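PDB 6V8M: Ara h 8 allergen isoform, which probably binds small hydrophobic ligands in its interior as a Bet v 1-type pathogenesis-related allergen of peanut, perhaps including abscisic acid. Local coordinates for residues P50-K55 and H69-I74; I94-S99 and H120-A125; F100-E105 and I113-T118. All coordinates share one frame; numbering follows the deposited sequence.

Interaction 1: residues P50-K55 and H69-I74. With 2AN (8-anilino-1-naphthalene sulfonate), chain G; 2AN (8-anilino-1-naphthalene sulfonate), chain E.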
loop_
_atom_site.group_PDB
_atom_site.type_symbol
_atom_site.label_atom_id
_atom_site.label_comp_id
_atom_site.label_asym_id
_atom_site.label_seq_id
_atom_site.Cartn_x
_atom_site.Cartn_y
_atom_site.Cartn_z
ATOM N N PRO A 50 10.476 7.249 -8.250
ATOM C CA PRO A 50 10.160 6.065 -9.045
ATOM C C PRO A 50 11.372 5.136 -9.181
ATOM O O PRO A 50 12.482 5.631 -9.344
ATOM C CB PRO A 50 9.756 6.611 -10.421
ATOM C CG PRO A 50 9.322 8.004 -10.141
ATOM C CD PRO A 50 10.164 8.487 -8.976
ATOM N N GLY A 51 11.134 3.824 -9.082
ATOM C CA GLY A 51 12.201 2.805 -9.143
ATOM C C GLY A 51 12.714 2.416 -7.760
ATOM O O GLY A 51 13.470 1.459 -7.693
ATOM N N THR A 52 12.370 3.166 -6.704
ATOM C CA THR A 52 12.789 2.868 -5.308
ATOM C C THR A 52 12.265 1.479 -4.942
ATOM O O THR A 52 11.075 1.170 -5.239
ATOM C CB THR A 52 12.307 3.928 -4.314
ATOM O OG1 THR A 52 12.945 5.160 -4.653
ATOM C CG2 THR A 52 12.585 3.534 -2.876
ATOM N N VAL A 53 13.123 0.651 -4.364
ATOM C CA VAL A 53 12.747 -0.704 -3.881
ATOM C C VAL A 53 12.854 -0.718 -2.368
ATOM O O VAL A 53 13.897 -0.300 -1.843
ATOM C CB VAL A 53 13.607 -1.801 -4.534
ATOM C CG1 VAL A 53 13.238 -3.181 -3.999
ATOM C CG2 VAL A 53 13.431 -1.738 -6.045
ATOM N N LYS A 54 11.812 -1.216 -1.718
ATOM C CA LYS A 54 11.767 -1.312 -0.250
ATOM C C LYS A 54 11.586 -2.762 0.166
ATOM O O LYS A 54 10.879 -3.543 -0.506
ATOM C CB LYS A 54 10.608 -0.522 0.362
ATOM C CG LYS A 54 10.323 0.823 -0.286
ATOM C CD LYS A 54 9.135 1.514 0.339
ATOM C CE LYS A 54 8.730 2.773 -0.389
ATOM N NZ LYS A 54 7.489 3.350 0.191
ATOM N N LYS A 55 12.133 -3.068 1.317
ATOM C CA LYS A 55 11.918 -4.376 1.960
ATOM C C LYS A 55 11.024 -4.127 3.171
ATOM O O LYS A 55 11.428 -3.356 4.068
ATOM C CB LYS A 55 13.245 -4.992 2.359
ATOM C CG LYS A 55 13.145 -6.395 2.922
ATOM C CD LYS A 55 14.487 -6.887 3.428
ATOM C CE LYS A 55 14.378 -8.328 3.862
ATOM N NZ LYS A 55 15.446 -8.711 4.815
ATOM N N HIS A 69 8.614 -4.014 -2.109
ATOM C CA HIS A 69 7.773 -2.998 -2.776
ATOM C C HIS A 69 8.620 -2.260 -3.798
ATOM O O HIS A 69 9.770 -1.948 -3.486
ATOM C CB HIS A 69 7.273 -1.937 -1.795
ATOM C CG HIS A 69 6.213 -2.348 -0.864
ATOM N ND1 HIS A 69 5.298 -1.444 -0.381
ATOM C CD2 HIS A 69 5.975 -3.529 -0.244
ATOM C CE1 HIS A 69 4.529 -2.055 0.499
ATOM N NE2 HIS A 69 4.907 -3.332 0.576
ATOM N N LYS A 70 8.050 -1.912 -4.941
ATOM C CA LYS A 70 8.720 -0.995 -5.883
ATOM C C LYS A 70 7.811 0.208 -6.152
ATOM O O LYS A 70 6.631 0.003 -6.427
ATOM C CB LYS A 70 9.020 -1.728 -7.184
ATOM C CG LYS A 70 9.779 -0.908 -8.218
ATOM C CD LYS A 70 9.717 -1.535 -9.579
ATOM C CE LYS A 70 10.667 -0.927 -10.586
ATOM N NZ LYS A 70 10.295 -1.342 -11.963
ATOM N N ILE A 71 8.345 1.417 -6.084
ATOM C CA ILE A 71 7.597 2.647 -6.463
ATOM C C ILE A 71 7.526 2.710 -7.986
ATOM O O ILE A 71 8.583 2.803 -8.657
ATOM C CB ILE A 71 8.227 3.930 -5.883
ATOM C CG1 ILE A 71 8.372 3.815 -4.373
ATOM C CG2 ILE A 71 7.395 5.138 -6.277
ATOM C CD1 ILE A 71 8.873 5.062 -3.694
ATOM N N ASP A 72 6.310 2.699 -8.519
ATOM C CA ASP A 72 6.080 2.835 -9.982
ATOM C C ASP A 72 5.899 4.316 -10.347
ATOM O O ASP A 72 6.460 4.775 -11.391
ATOM C CB ASP A 72 4.898 1.975 -10.438
ATOM C CG ASP A 72 5.041 0.494 -10.120
ATOM O OD1 ASP A 72 6.088 -0.093 -10.480
ATOM O OD2 ASP A 72 4.102 -0.075 -9.538
ATOM N N ALA A 73 5.208 5.082 -9.522
ATOM C CA ALA A 73 5.013 6.523 -9.763
ATOM C C ALA A 73 4.743 7.207 -8.440
ATOM O O ALA A 73 4.086 6.602 -7.575
ATOM C CB ALA A 73 3.884 6.770 -10.748
ATOM N N ILE A 74 5.231 8.431 -8.294
ATOM C CA ILE A 74 4.927 9.229 -7.084
ATOM C C ILE A 74 4.925 10.705 -7.474
ATOM O O ILE A 74 5.873 11.138 -8.162
ATOM C CB ILE A 74 5.893 8.900 -5.934
ATOM C CG1 ILE A 74 5.536 9.695 -4.680
ATOM C CG2 ILE A 74 7.358 9.096 -6.324
ATOM C CD1 ILE A 74 6.309 9.250 -3.452
HETATM C C1 2AN G . 17.664 -7.347 1.507
HETATM C C2 2AN G . 17.212 -6.797 0.350
HETATM C C3 2AN G . 16.422 -7.531 -0.550
HETATM C C4 2AN G . 16.124 -8.830 -0.294
HETATM C C5 2AN G . 16.581 -9.458 0.889
HETATM C C6 2AN G . 16.268 -10.810 1.160
HETATM C C7 2AN G . 16.706 -11.420 2.284
HETATM C C8 2AN G . 17.469 -10.711 3.228
HETATM N N 2AN G . 18.469 -6.615 2.404
HETATM S S 2AN G . 18.738 -8.602 4.270
HETATM C C9 2AN G . 17.807 -9.404 3.007
HETATM C C10 2AN G . 17.369 -8.719 1.820
HETATM C C11 2AN G . 18.510 -5.232 2.654
HETATM C C12 2AN G . 19.406 -4.429 1.961
HETATM C C13 2AN G . 19.465 -3.069 2.221
HETATM C C14 2AN G . 18.653 -2.506 3.179
HETATM C C15 2AN G . 17.775 -3.300 3.880
HETATM C C16 2AN G . 17.703 -4.661 3.630
HETATM O O1 2AN G . 18.811 -9.614 5.465
HETATM O O2 2AN G . 17.978 -7.488 4.746
HETATM O O3 2AN G . 20.069 -8.380 3.793
HETATM C C1 2AN E . 2.038 -7.415 2.588
HETATM C C2 2AN E . 1.713 -8.664 2.135
HETATM C C3 2AN E . 0.623 -8.872 1.287
HETATM C C4 2AN E . -0.197 -7.836 0.997
HETATM C C5 2AN E . 0.086 -6.524 1.439
HETATM C C6 2AN E . -0.770 -5.461 1.077
HETATM C C7 2AN E . -0.539 -4.211 1.483
HETATM C C8 2AN E . 0.600 -3.907 2.236
HETATM N N 2AN E . 3.077 -7.243 3.514
HETATM S S 2AN E . 2.922 -4.307 3.421
HETATM C C9 2AN E . 1.439 -4.898 2.660
HETATM C C10 2AN E . 1.226 -6.267 2.259
HETATM C C11 2AN E . 3.751 -8.232 4.262
HETATM C C12 2AN E . 5.053 -7.929 4.643
HETATM C C13 2AN E . 5.811 -8.865 5.326
HETATM C C14 2AN E . 5.280 -10.092 5.651
HETATM C C15 2AN E . 3.989 -10.399 5.284
HETATM C C16 2AN E . 3.221 -9.477 4.591
HETATM O O1 2AN E . 3.999 -4.966 2.743
HETATM O O2 2AN E . 2.930 -2.876 3.340
HETATM O O3 2AN E . 2.954 -4.745 4.896
HETATM O O HOH W 1 5.119 1.153 -0.803
#
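Thr52 and Ile71 pack flank to flank, their side chains running in one direction, with Ile71 CD1 3.7 Å from Thr52 CB. This is the tight part of the contact. Ile71 CG1 stands anti to the carbonyl carbon (chi1 -55°), and its CD1 fits between Thr52 and the last methylene, CE, of Lys54, 4.0 Å from that atom. Beside it the backbones are laced antiparallel: Lys54 and His69 form a hydrogen-bonded pair with N-to-O distances of 2.8 Å both ways, Ile71 N reaches Thr52 O at 2.9 Å, and Gly51 N meets Ile71 O. Thr52 OG1 turns back to the backbone of Gly48 and Gly49.

The outer side is looser. Val53 and Lys70 share it, their side chains barely meeting, and Pro50 CD crosses Ile74 CG2 at about a right angle, 3.9 Å away. Lys55 also points outward, beside its cation-pi partner Tyr66.

On the inner face His69 ND1 meets a water at 2.6 Å, which Lys54 NZ reaches only weakly; NZ has Asp28 and Tyr81 as its main partners. His69 NE2 and Lys55 NZ each donate one hydrogen bond to a sulfonate oxygen of a different 8-anilino-1-naphthalene sulfonate, NE2 to O1 at 2.9 Å and NZ to O2; the NE2-H directed at O1 would favour an anionic sulfonate.

Interaction 2: residues I94-S99 and H120-A125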
loop_
_atom_site.group_PDB
_atom_site.type_symbol
_atom_site.label_atom_id
_atom_site.label_comp_id
_atom_site.label_asym_id
_atom_site.label_seq_id
_atom_site.Cartn_x
_atom_site.Cartn_y
_atom_site.Cartn_z
ATOM N N ILE A 94 0.738 -18.051 -4.462
ATOM C CA ILE A 94 -0.077 -18.017 -5.716
ATOM C C ILE A 94 0.137 -16.697 -6.487
ATOM O O ILE A 94 -0.253 -16.656 -7.669
ATOM C CB ILE A 94 -1.571 -18.304 -5.408
ATOM C CG1 ILE A 94 -2.359 -18.718 -6.652
ATOM C CG2 ILE A 94 -2.253 -17.132 -4.723
ATOM C CD1 ILE A 94 -1.758 -19.878 -7.384
ATOM N N LEU A 95 0.709 -15.648 -5.884
ATOM C CA LEU A 95 0.849 -14.316 -6.540
ATOM C C LEU A 95 2.239 -14.133 -7.168
ATOM O O LEU A 95 3.228 -14.433 -6.500
ATOM C CB LEU A 95 0.595 -13.224 -5.502
ATOM C CG LEU A 95 -0.813 -13.188 -4.913
ATOM C CD1 LEU A 95 -0.927 -12.151 -3.811
ATOM C CD2 LEU A 95 -1.854 -12.943 -5.996
ATOM N N GLU A 96 2.292 -13.644 -8.404
ATOM C CA GLU A 96 3.529 -13.102 -9.029
ATOM C C GLU A 96 3.790 -11.727 -8.428
ATOM O O GLU A 96 4.932 -11.470 -7.966
ATOM C CB GLU A 96 3.384 -12.988 -10.544
ATOM C CG GLU A 96 3.380 -14.348 -11.216
ATOM C CD GLU A 96 2.810 -14.431 -12.621
ATOM O OE1 GLU A 96 2.554 -15.575 -13.066
ATOM O OE2 GLU A 96 2.601 -13.370 -13.262
ATOM N N LYS A 97 2.756 -10.885 -8.431
ATOM C CA LYS A 97 2.839 -9.501 -7.921
ATOM C C LYS A 97 1.424 -8.944 -7.750
ATOM O O LYS A 97 0.477 -9.464 -8.374
ATOM C CB LYS A 97 3.665 -8.608 -8.860
ATOM C CG LYS A 97 3.078 -8.400 -10.250
ATOM C CD LYS A 97 3.952 -7.567 -11.182
ATOM C CE LYS A 97 3.303 -7.369 -12.535
ATOM N NZ LYS A 97 4.051 -6.436 -13.420
ATOM N N VAL A 98 1.322 -7.859 -6.994
ATOM C CA VAL A 98 0.112 -6.993 -6.940
ATOM C C VAL A 98 0.538 -5.547 -7.198
ATOM O O VAL A 98 1.413 -5.046 -6.490
ATOM C CB VAL A 98 -0.649 -7.128 -5.612
ATOM C CG1 VAL A 98 -1.957 -6.372 -5.686
ATOM C CG2 VAL A 98 -0.902 -8.573 -5.238
ATOM N N SER A 99 -0.045 -4.912 -8.214
ATOM C CA SER A 99 0.222 -3.511 -8.609
ATOM C C SER A 99 -0.934 -2.644 -8.137
ATOM O O SER A 99 -2.098 -2.953 -8.437
ATOM C CB SER A 99 0.469 -3.379 -10.090
ATOM O OG SER A 99 1.680 -4.079 -10.389
ATOM N N HIS A 120 -1.687 -10.371 -10.172
ATOM C CA HIS A 120 -1.111 -11.286 -11.178
ATOM C C HIS A 120 -0.864 -12.624 -10.483
ATOM O O HIS A 120 -0.056 -12.662 -9.542
ATOM C CB HIS A 120 0.188 -10.708 -11.734
ATOM C CG HIS A 120 0.023 -9.421 -12.468
ATOM N ND1 HIS A 120 0.070 -9.359 -13.828
ATOM C CD2 HIS A 120 -0.209 -8.157 -12.039
ATOM C CE1 HIS A 120 -0.106 -8.107 -14.218
ATOM N NE2 HIS A 120 -0.308 -7.356 -13.152
ATOM N N THR A 121 -1.604 -13.652 -10.886
ATOM C CA THR A 121 -1.499 -14.997 -10.293
ATOM C C THR A 121 -0.690 -15.903 -11.211
ATOM O O THR A 121 -0.746 -15.738 -12.458
ATOM C CB THR A 121 -2.897 -15.579 -10.069
ATOM O OG1 THR A 121 -3.497 -15.577 -11.357
ATOM C CG2 THR A 121 -3.679 -14.798 -9.037
ATOM N N LYS A 122 -0.085 -16.921 -10.615
ATOM C CA LYS A 122 0.555 -18.030 -11.356
ATOM C C LYS A 122 -0.564 -18.947 -11.854
ATOM O O LYS A 122 -1.633 -19.050 -11.194
ATOM C CB LYS A 122 1.545 -18.770 -10.449
ATOM C CG LYS A 122 2.621 -17.897 -9.822
ATOM C CD LYS A 122 3.480 -18.620 -8.826
ATOM C CE LYS A 122 4.590 -17.750 -8.267
ATOM N NZ LYS A 122 4.921 -18.133 -6.877
ATOM N N GLY A 123 -0.378 -19.588 -12.995
ATOM C CA GLY A 123 -1.410 -20.533 -13.473
ATOM C C GLY A 123 -2.633 -19.790 -14.004
ATOM O O GLY A 123 -2.520 -18.591 -14.310
ATOM N N ASP A 124 -3.764 -20.480 -14.132
ATOM C CA ASP A 124 -4.956 -19.946 -14.854
ATOM C C ASP A 124 -6.220 -20.180 -14.017
ATOM O O ASP A 124 -7.273 -20.448 -14.606
ATOM C CB ASP A 124 -5.075 -20.581 -16.250
ATOM C CG ASP A 124 -3.716 -20.781 -16.919
ATOM O OD1 ASP A 124 -3.048 -19.762 -17.223
ATOM O OD2 ASP A 124 -3.291 -21.952 -17.044
ATOM N N ALA A 125 -6.125 -20.110 -12.691
ATOM C CA ALA A 125 -7.289 -20.294 -11.789
ATOM C C ALA A 125 -7.772 -18.923 -11.325
ATOM O O ALA A 125 -6.971 -17.968 -11.312
ATOM C CB ALA A 125 -6.922 -21.145 -10.607
HETATM O O HOH W 2 0.451 -11.704 -15.265
#
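Lys97 CE sits over the centre of one face of the His120 imidazole, 3.6 Å from the ring centroid and 11° off its normal: a CH-pi contact. Lys97 CG takes the position between its backbone N and carbonyl carbon (chi1 64°), and the extended chain beyond it then follows the ring. At the ring edge, a water 2.8 Å from His120 ND1 also makes a weak bond to Glu96 OE2.

Glu96 crosses His120 at about a right angle, OE2 lying 3.9 Å from His120 CB and the carboxylate turned 28° from the ring plane, and its CG meets Lys122 CG at 3.9 Å on an oblique crossing. Lys122 NZ itself goes to Glu93 O. On the opposite side of the chain Leu95 CD2 leans on Thr121 CG2 at 4.0 Å, and both side chains also touch Leu127; Thr121 OG1 bonds to Gly2 and His4.

Three backbone bonds join the segments: Lys122 N to Ile94 O at 3.0 Å, Glu96 N to His120 O at 2.8 Å, and His120 N to Lys97 O at 3.0 Å. One residue, His120, is matched by two, Glu96 and Lys97, in a classic beta bulge that shifts the register by one, here at the open end of the 95-107/110-121 hairpin of the Bet v 1 fold.

Interaction 3: residues F100-E105 and I113-T118. With 2AN (8-anilino-1-naphthalene sulfonate), chain C.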
loop_
_atom_site.group_PDB
_atom_site.type_symbol
_atom_site.label_atom_id
_atom_site.label_comp_id
_atom_site.label_asym_id
_atom_site.label_seq_id
_atom_site.Cartn_x
_atom_site.Cartn_y
_atom_site.Cartn_z
ATOM N N PHE A 100 -0.585 -1.605 -7.397
ATOM C CA PHE A 100 -1.531 -0.623 -6.856
ATOM C C PHE A 100 -1.321 0.704 -7.558
ATOM O O PHE A 100 -0.186 1.141 -7.699
ATOM C CB PHE A 100 -1.274 -0.398 -5.376
ATOM C CG PHE A 100 -1.480 -1.600 -4.504
ATOM C CD1 PHE A 100 -0.524 -2.607 -4.447
ATOM C CD2 PHE A 100 -2.615 -1.711 -3.739
ATOM C CE1 PHE A 100 -0.717 -3.716 -3.642
ATOM C CE2 PHE A 100 -2.795 -2.818 -2.930
ATOM C CZ PHE A 100 -1.850 -3.808 -2.877
ATOM N N LYS A 101 -2.417 1.331 -7.944
ATOM C CA LYS A 101 -2.451 2.754 -8.370
ATOM C C LYS A 101 -3.388 3.484 -7.413
ATOM O O LYS A 101 -4.540 3.020 -7.214
ATOM C CB LYS A 101 -2.892 2.880 -9.829
ATOM C CG LYS A 101 -2.034 2.103 -10.817
ATOM C CD LYS A 101 -2.477 2.170 -12.254
ATOM C CE LYS A 101 -2.504 3.586 -12.776
ATOM N NZ LYS A 101 -2.961 3.649 -14.189
ATOM N N THR A 102 -2.884 4.517 -6.753
ATOM C CA THR A 102 -3.675 5.273 -5.758
ATOM C C THR A 102 -3.574 6.761 -6.099
ATOM O O THR A 102 -2.495 7.265 -6.507
ATOM C CB THR A 102 -3.287 5.003 -4.299
ATOM O OG1 THR A 102 -2.087 5.685 -3.905
ATOM C CG2 THR A 102 -3.144 3.521 -4.010
ATOM N N LYS A 103 -4.699 7.429 -5.967
ATOM C CA LYS A 103 -4.806 8.889 -6.129
ATOM C C LYS A 103 -5.839 9.474 -5.160
ATOM O O LYS A 103 -6.963 8.955 -5.050
ATOM C CB LYS A 103 -5.180 9.190 -7.582
ATOM C CG LYS A 103 -5.118 10.670 -7.917
ATOM C CD LYS A 103 -5.324 11.043 -9.359
ATOM C CE LYS A 103 -4.966 12.495 -9.664
ATOM N NZ LYS A 103 -5.435 13.485 -8.653
ATOM N N LEU A 104 -5.475 10.580 -4.529
ATOM C CA LEU A 104 -6.399 11.400 -3.725
ATOM C C LEU A 104 -6.860 12.615 -4.533
ATOM O O LEU A 104 -6.137 13.085 -5.450
ATOM C CB LEU A 104 -5.678 11.879 -2.469
ATOM C CG LEU A 104 -4.876 10.836 -1.705
ATOM C CD1 LEU A 104 -4.338 11.521 -0.470
ATOM C CD2 LEU A 104 -5.716 9.615 -1.368
ATOM N N GLU A 105 -7.994 13.163 -4.137
ATOM C CA GLU A 105 -8.410 14.513 -4.610
ATOM C C GLU A 105 -9.196 15.161 -3.488
ATOM O O GLU A 105 -9.786 14.429 -2.637
ATOM C CB GLU A 105 -9.126 14.434 -5.963
ATOM C CG GLU A 105 -10.461 13.761 -5.958
ATOM C CD GLU A 105 -11.186 13.860 -7.298
ATOM O OE1 GLU A 105 -12.418 13.937 -7.288
ATOM O OE2 GLU A 105 -10.513 13.877 -8.348
ATOM N N ILE A 113 -10.676 8.987 -2.468
ATOM C CA ILE A 113 -9.554 8.042 -2.676
ATOM C C ILE A 113 -9.950 7.152 -3.851
ATOM O O ILE A 113 -11.097 6.628 -3.845
ATOM C CB ILE A 113 -9.281 7.258 -1.386
ATOM C CG1 ILE A 113 -9.035 8.191 -0.193
ATOM C CG2 ILE A 113 -8.139 6.299 -1.609
ATOM C CD1 ILE A 113 -9.570 7.650 1.118
ATOM N N LYS A 114 -9.113 7.091 -4.870
ATOM C CA LYS A 114 -9.359 6.269 -6.070
ATOM C C LYS A 114 -8.232 5.254 -6.164
ATOM O O LYS A 114 -7.031 5.660 -6.206
ATOM C CB LYS A 114 -9.428 7.118 -7.337
ATOM C CG LYS A 114 -10.568 8.116 -7.417
ATOM C CD LYS A 114 -10.577 8.854 -8.749
ATOM C CE LYS A 114 -11.340 10.158 -8.721
ATOM N NZ LYS A 114 -11.364 10.782 -10.065
ATOM N N VAL A 115 -8.599 3.975 -6.186
ATOM C CA VAL A 115 -7.594 2.898 -6.315
ATOM C C VAL A 115 -7.918 1.994 -7.489
ATOM O O VAL A 115 -9.086 1.821 -7.860
ATOM C CB VAL A 115 -7.414 2.085 -5.022
ATOM C CG1 VAL A 115 -7.138 2.977 -3.826
ATOM C CG2 VAL A 115 -8.585 1.160 -4.765
ATOM N N SER A 116 -6.859 1.459 -8.049
ATOM C CA SER A 116 -6.850 0.341 -9.008
ATOM C C SER A 116 -5.853 -0.682 -8.475
ATOM O O SER A 116 -4.667 -0.310 -8.300
ATOM C CB SER A 116 -6.432 0.822 -10.368
ATOM O OG SER A 116 -6.568 -0.212 -11.327
ATOM N N VAL A 117 -6.275 -1.931 -8.359
ATOM C CA VAL A 117 -5.384 -2.981 -7.795
ATOM C C VAL A 117 -5.382 -4.121 -8.793
ATOM O O VAL A 117 -6.467 -4.642 -9.066
ATOM C CB VAL A 117 -5.853 -3.456 -6.422
ATOM C CG1 VAL A 117 -4.860 -4.437 -5.825
ATOM C CG2 VAL A 117 -6.069 -2.288 -5.482
ATOM N N THR A 118 -4.205 -4.473 -9.297
ATOM C CA THR A 118 -4.093 -5.575 -10.278
ATOM C C THR A 118 -3.326 -6.713 -9.625
ATOM O O THR A 118 -2.116 -6.539 -9.395
ATOM C CB THR A 118 -3.508 -5.156 -11.622
ATOM O OG1 THR A 118 -4.346 -4.129 -12.159
ATOM C CG2 THR A 118 -3.508 -6.303 -12.612
HETATM C C1 2AN C . -7.171 -0.189 -1.460
HETATM C C2 2AN C . -5.876 -0.355 -1.865
HETATM C C3 2AN C . -4.840 0.447 -1.366
HETATM C C4 2AN C . -5.128 1.424 -0.476
HETATM C C5 2AN C . -6.452 1.639 -0.022
HETATM C C6 2AN C . -6.703 2.669 0.910
HETATM C C7 2AN C . -7.936 2.924 1.367
HETATM C C8 2AN C . -9.017 2.154 0.924
HETATM N N 2AN C . -8.192 -1.011 -2.020
HETATM S S 2AN C . -10.328 0.288 -0.373
HETATM C C9 2AN C . -8.838 1.143 0.020
HETATM C C10 2AN C . -7.528 0.830 -0.507
HETATM C C11 2AN C . -8.123 -2.348 -2.446
HETATM C C12 2AN C . -7.148 -3.206 -1.954
HETATM C C13 2AN C . -7.085 -4.514 -2.399
HETATM C C14 2AN C . -7.995 -4.993 -3.313
HETATM C C15 2AN C . -8.977 -4.154 -3.792
HETATM C C16 2AN C . -9.041 -2.837 -3.370
HETATM O O1 2AN C . -10.135 -1.099 -0.128
HETATM O O2 2AN C . -10.563 0.461 -1.857
HETATM O O3 2AN C . -11.363 0.936 0.370
#
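The Phe100 ring carries Val117 CG1 over one face, 4.2 Å from its centroid and 23° off the normal, a CH-pi contact displaced toward the rim. At the ring edge lies naphthalene carbon C2 of a bound 8-anilino-1-naphthalene sulfonate, and Phe100 CD2 approaches ligand C3 at 3.9 Å. Tyr83 stacks with the same ring, and Val135 and Ser139 of helix 129-152 also touch Phe100.

Val117 has CG1 anti to its backbone N (chi1 -175°), which puts CG1 over the ring face and turns CG2 chiefly to the anilino ring, 3.7 Å from ligand C11. Val115 divides its methyls otherwise: CG1 packs on the naphthalene, and CG2 comes within 3.5 Å of the bridging ligand N. Farther along the same face Thr102 CG2 meets Val115 CG1, and Leu104 CD2 lies alongside Ile113 CG1 at 3.8 Å, with Leu104 reaching on to helix 16-25. Thr102 OG1 is satisfied by Tyr81 O.

The other face is polar. Lys101 and Ser116 touch through their CB atoms, while Lys114 NZ and Glu105 OE2 form a long salt bridge of 3.6 Å. Between the faces two hydrogen-bonded pairs, Lys101 with Ser116 and Lys103 with Lys114, tie the strands; Lys101 N to Ser116 O measures 2.8 Å.

The two strands are therefore amphipathic: Phe100, Val115 and Val117 give the ligand apolar contacts in its pocket, while Gln140 adds a hydrogen bond, and charged side chains line the outer face, where the long ion pair is probably only a modest attraction.

How the interactions relate
All three interactions are antiparallel strand pairings in one sheet. Interactions 2 and 3 use the same hairpin, 95-107 with 110-121, and interaction 3 lies farther along it, toward its turn; Ser99 O and Thr118 N, 2.7 Å apart, probably join them by a hydrogen bond. Interaction 1 belongs to the separate hairpin 53-59/64-75, its centre about 15 Å from that of interaction 3. Interactions 1 and 3 lie nearer the chain centre and both meet bound ligand, the first through charged and imidazole donors to sulfonates, the second through hydrocarbon surfaces. Interaction 2 is more peripheral, and there lysine, glutamate and histidine side chains pack around a bulge.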